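Local atomic coordinates of carbonic anhydrase (Porphyridium purpureum, PDB entry 1DDZ), a protein that probably catalyses the reversible hydration of carbon dioxide to hydrogencarbonate, as a zinc-dependent carbonic anhydrase of the beta class. Residues 220-224 with 292-296; 76-80 with 315-319. All blocks are in the same frame, centred on the assembly; numbering follows the deposited sequence.

Contact 1. Residues 220-224 with 292-296; sequences KLRDL and RVFVN
F294 reaches from the start of helix 292-307 and lays its far end against the backbone of 221-223 and the side chain of D223. This is helix-on-sheet packing in the alpha/beta fold of the beta-class enzymes: strand 222-227 is one of the two outer strands, within this chain, of a mixed sheet, and runs antiparallel to 208-214. L221 CA and F294 CA, the nearest such pair, are 6.3 Å apart. At the ring edge, close to its plane, CD2 of F294 approaches the carbonyl oxygen of L221 to 3.3 Å, a weakly polar meeting of aromatic C-H and oxygen. Farther out, CZ of F294 comes within 3.5 Å of CB of D223, whose side chain crosses the ring at about a right angle. With CG of D223 anti to its backbone N (chi1 -161°), the carboxylate is brought near CZ and CE1, its plane 46° from that of the ring; OD1 accepts a hydrogen bond from G225 N, which probably helps hold that orientation. R222 instead turns away from the helix and forms a salt bridge with D218. F294 also touches Q210 and V212 of the adjoining strand 208-214. On the V293 side, L221 points toward the helix, and its CD1 meets CG1 of V293 at 3.8 Å. That same methyl of V293 sits 4.1 Å above the F294 ring plane, over the ring centre.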
# COMPACT_ATOMS: atom_id res chain seq x y z
N LYS A 220 19.14 -23.65 11.84
CA LYS A 220 18.23 -24.20 12.82
C LYS A 220 17.12 -23.26 13.17
O LYS A 220 17.35 -22.15 13.64
CB LYS A 220 19.00 -24.61 14.07
CG LYS A 220 18.17 -25.39 15.06
CD LYS A 220 19.00 -25.98 16.17
CE LYS A 220 18.19 -27.06 16.87
NZ LYS A 220 18.88 -27.78 17.98
N LEU A 221 15.89 -23.70 12.96
CA LEU A 221 14.74 -22.85 13.26
C LEU A 221 14.48 -22.79 14.76
O LEU A 221 14.45 -23.83 15.43
CB LEU A 221 13.50 -23.37 12.55
CG LEU A 221 13.48 -23.36 11.02
CD1 LEU A 221 12.16 -23.99 10.58
CD2 LEU A 221 13.62 -21.95 10.46
N ARG A 222 14.30 -21.57 15.28
CA ARG A 222 14.02 -21.34 16.70
C ARG A 222 12.58 -20.89 16.78
O ARG A 222 12.10 -20.16 15.90
CB ARG A 222 14.92 -20.26 17.27
CG ARG A 222 16.34 -20.29 16.83
CD ARG A 222 17.04 -21.53 17.23
NE ARG A 222 18.47 -21.34 17.02
CZ ARG A 222 19.41 -22.12 17.54
NH1 ARG A 222 19.06 -23.15 18.30
NH2 ARG A 222 20.69 -21.86 17.32
N ASP A 223 11.91 -21.25 17.86
CA ASP A 223 10.50 -20.93 18.02
C ASP A 223 10.22 -19.55 18.60
O ASP A 223 10.90 -19.12 19.51
CB ASP A 223 9.87 -22.01 18.90
CG ASP A 223 8.39 -22.06 18.78
OD1 ASP A 223 7.83 -21.30 17.97
OD2 ASP A 223 7.77 -22.88 19.51
N LEU A 224 9.27 -18.83 18.00
CA LEU A 224 8.88 -17.52 18.51
C LEU A 224 7.47 -17.59 19.07
O LEU A 224 6.95 -16.60 19.57
CB LEU A 224 8.89 -16.44 17.43
CG LEU A 224 10.15 -15.62 17.19
CD1 LEU A 224 10.54 -14.88 18.45
CD2 LEU A 224 11.25 -16.52 16.77
N ARG A 292 6.43 -30.40 14.54
CA ARG A 292 7.07 -31.09 13.43
C ARG A 292 7.97 -30.20 12.58
O ARG A 292 8.98 -30.65 12.04
CB ARG A 292 6.04 -31.84 12.57
CG ARG A 292 5.21 -30.98 11.63
CD ARG A 292 4.16 -31.82 10.92
NE ARG A 292 2.83 -31.64 11.52
CZ ARG A 292 1.80 -31.08 10.89
NH1 ARG A 292 1.93 -30.65 9.63
NH2 ARG A 292 0.64 -30.91 11.53
N VAL A 293 7.64 -28.91 12.51
CA VAL A 293 8.42 -27.92 11.76
C VAL A 293 9.89 -27.96 12.18
O VAL A 293 10.81 -27.92 11.34
CB VAL A 293 7.84 -26.50 12.01
CG1 VAL A 293 8.91 -25.43 11.91
CG2 VAL A 293 6.72 -26.22 11.04
N PHE A 294 10.08 -28.10 13.49
CA PHE A 294 11.42 -28.13 14.06
C PHE A 294 12.08 -29.48 13.90
O PHE A 294 13.25 -29.57 13.50
CB PHE A 294 11.36 -27.68 15.53
CG PHE A 294 10.74 -26.31 15.71
CD1 PHE A 294 9.40 -26.19 16.06
CD2 PHE A 294 11.48 -25.15 15.49
CE1 PHE A 294 8.81 -24.94 16.17
CE2 PHE A 294 10.90 -23.89 15.60
CZ PHE A 294 9.57 -23.78 15.94
N VAL A 295 11.31 -30.54 14.06
CA VAL A 295 11.88 -31.87 13.92
C VAL A 295 12.29 -32.14 12.47
O VAL A 295 13.40 -32.62 12.21
CB VAL A 295 10.97 -32.98 14.55
CG1 VAL A 295 9.60 -32.96 13.95
CG2 VAL A 295 11.58 -34.35 14.39
N ASN A 296 11.47 -31.70 11.52
CA ASN A 296 11.77 -31.84 10.10
C ASN A 296 12.97 -30.98 9.75
O ASN A 296 13.90 -31.42 9.07
CB ASN A 296 10.57 -31.41 9.27
CG ASN A 296 9.39 -32.31 9.47
OD1 ASN A 296 9.53 -33.38 10.04
ND2 ASN A 296 8.21 -31.87 9.05

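Contact 2. Residues 76-80 with 315-319; sequences DSRVP and LAHTQ. With ZN (zinc ion), chain C.
R78 stretches across to the turn 315-319, and its guanidinium lies with one face over the CG2 methyl of T318, 3.2 Å from NE to that carbon. The two side chains come from opposite directions. L315 O lies 3.4 Å from CD of R78, at the base of the guanidinium. Farther out, A316 O is 3.1 Å from NH1 of R78. T318 O comes to 2.8 Å from NH2 of R78, although the angle is too poor for a hydrogen bond. The carbonyls of L315 and A316, at the C-terminal end of helix 311-315, would probably suit the arginine's positive charge. The extended chain from CG to NE carries the group this far, while OG1 of T318, anti to the backbone N (chi1 -180°), makes a weak hydrogen bond to E345 and leaves CG2 to meet the guanidinium. Beside it, CG2 of V79 touches CD2 of L315 at 3.6 Å. With an alanine here in place of R78, the T318 methyl would probably lose its flat partner, and the carbonyls of A316 and T318 the positive charge set near them. Two residues earlier in the beta-class C-x-D-S-R sequence, D76 OD2 binds zinc at 1.9 Å, together with C74, H130 and C133. V79 packs against Y214 of strand 208-214. The loop 76-80 runs from strand 69-74 to P80, the N-cap of helix 81-84; facing it, 315-319 links helix 311-315 to strand 323-328.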
# COMPACT_ATOMS: atom_id res chain seq x y z
N ASP A 76 16.34 -11.12 1.45
CA ASP A 76 17.78 -11.47 1.47
C ASP A 76 17.97 -12.75 2.22
O ASP A 76 18.76 -12.79 3.15
CB ASP A 76 18.73 -10.38 2.06
CG ASP A 76 18.06 -9.50 3.09
OD1 ASP A 76 17.73 -8.37 2.72
OD2 ASP A 76 17.83 -9.93 4.26
N SER A 77 17.31 -13.82 1.80
CA SER A 77 17.45 -15.09 2.50
C SER A 77 18.20 -16.18 1.80
O SER A 77 17.98 -16.51 0.63
CB SER A 77 16.09 -15.55 3.07
OG SER A 77 15.81 -14.68 4.17
N ARG A 78 19.20 -16.67 2.50
CA ARG A 78 20.10 -17.67 1.97
C ARG A 78 19.60 -19.08 2.02
O ARG A 78 20.36 -19.99 1.73
CB ARG A 78 21.48 -17.59 2.64
CG ARG A 78 22.14 -16.23 2.49
CD ARG A 78 23.39 -16.14 3.31
NE ARG A 78 24.25 -15.06 2.84
CZ ARG A 78 25.35 -14.65 3.47
NH1 ARG A 78 25.71 -15.23 4.62
NH2 ARG A 78 26.11 -13.69 2.96
N VAL A 79 18.35 -19.30 2.40
CA VAL A 79 17.82 -20.65 2.41
C VAL A 79 16.37 -20.75 1.97
O VAL A 79 15.50 -20.09 2.53
CB VAL A 79 17.97 -21.34 3.79
CG1 VAL A 79 17.71 -22.83 3.64
CG2 VAL A 79 19.36 -21.10 4.37
N PRO A 80 16.10 -21.54 0.92
CA PRO A 80 14.73 -21.70 0.45
C PRO A 80 13.84 -22.29 1.56
O PRO A 80 14.24 -23.22 2.29
CB PRO A 80 14.89 -22.65 -0.75
CG PRO A 80 16.21 -22.22 -1.31
CD PRO A 80 17.05 -22.14 -0.04
N LEU A 315 27.44 -21.55 3.40
CA LEU A 315 26.19 -20.85 3.17
C LEU A 315 26.29 -19.45 3.76
O LEU A 315 25.80 -18.49 3.18
CB LEU A 315 25.08 -21.60 3.88
CG LEU A 315 23.68 -21.60 3.29
CD1 LEU A 315 23.68 -22.33 1.95
CD2 LEU A 315 22.76 -22.30 4.27
N ALA A 316 26.96 -19.35 4.91
CA ALA A 316 27.14 -18.08 5.61
C ALA A 316 28.23 -17.17 5.04
O ALA A 316 28.49 -16.09 5.57
CB ALA A 316 27.40 -18.34 7.07
N HIS A 317 28.88 -17.60 3.96
CA HIS A 317 29.95 -16.82 3.36
C HIS A 317 29.58 -16.25 2.00
O HIS A 317 30.17 -15.24 1.58
CB HIS A 317 31.22 -17.67 3.20
CG HIS A 317 31.90 -17.99 4.50
ND1 HIS A 317 31.96 -17.09 5.55
CD2 HIS A 317 32.57 -19.09 4.90
CE1 HIS A 317 32.64 -17.64 6.54
NE2 HIS A 317 33.02 -18.84 6.18
N THR A 318 28.61 -16.88 1.32
CA THR A 318 28.17 -16.46 -0.02
C THR A 318 28.12 -14.93 -0.20
O THR A 318 27.62 -14.18 0.64
CB THR A 318 26.83 -17.12 -0.43
OG1 THR A 318 26.45 -16.68 -1.74
CG2 THR A 318 25.75 -16.79 0.55
N GLN A 319 28.71 -14.48 -1.30
CA GLN A 319 28.79 -13.06 -1.62
C GLN A 319 27.44 -12.40 -1.92
O GLN A 319 26.48 -13.09 -2.26
CB GLN A 319 29.76 -12.84 -2.79
CG GLN A 319 29.39 -13.52 -4.12
CD GLN A 319 30.38 -13.24 -5.27
OE1 GLN A 319 30.10 -13.56 -6.43
NE2 GLN A 319 31.52 -12.64 -4.94
ZN ZN C . 16.80 -9.90 5.82

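Overall arrangement
Contact 1 is nested within the long loop of chain that contact 2 closes; their centres are 19 Å apart and their nearest atoms about 8 Å, so they do not touch. Both join the sheet that carries the first zinc site to polypeptide much later in the chain. Strand 208-214 relates them: V212 packs against contact 1 and Y214 against contact 2, and the strand runs beside 124-130, which ends in the zinc ligand H130. Contact 2 includes a zinc ligand itself, and the side chain of R78 lies about 6 Å from that of H130. Contact 1 stands further back, the L221 side chain about 8 Å from that of H130 and about 13 Å from a bound zinc.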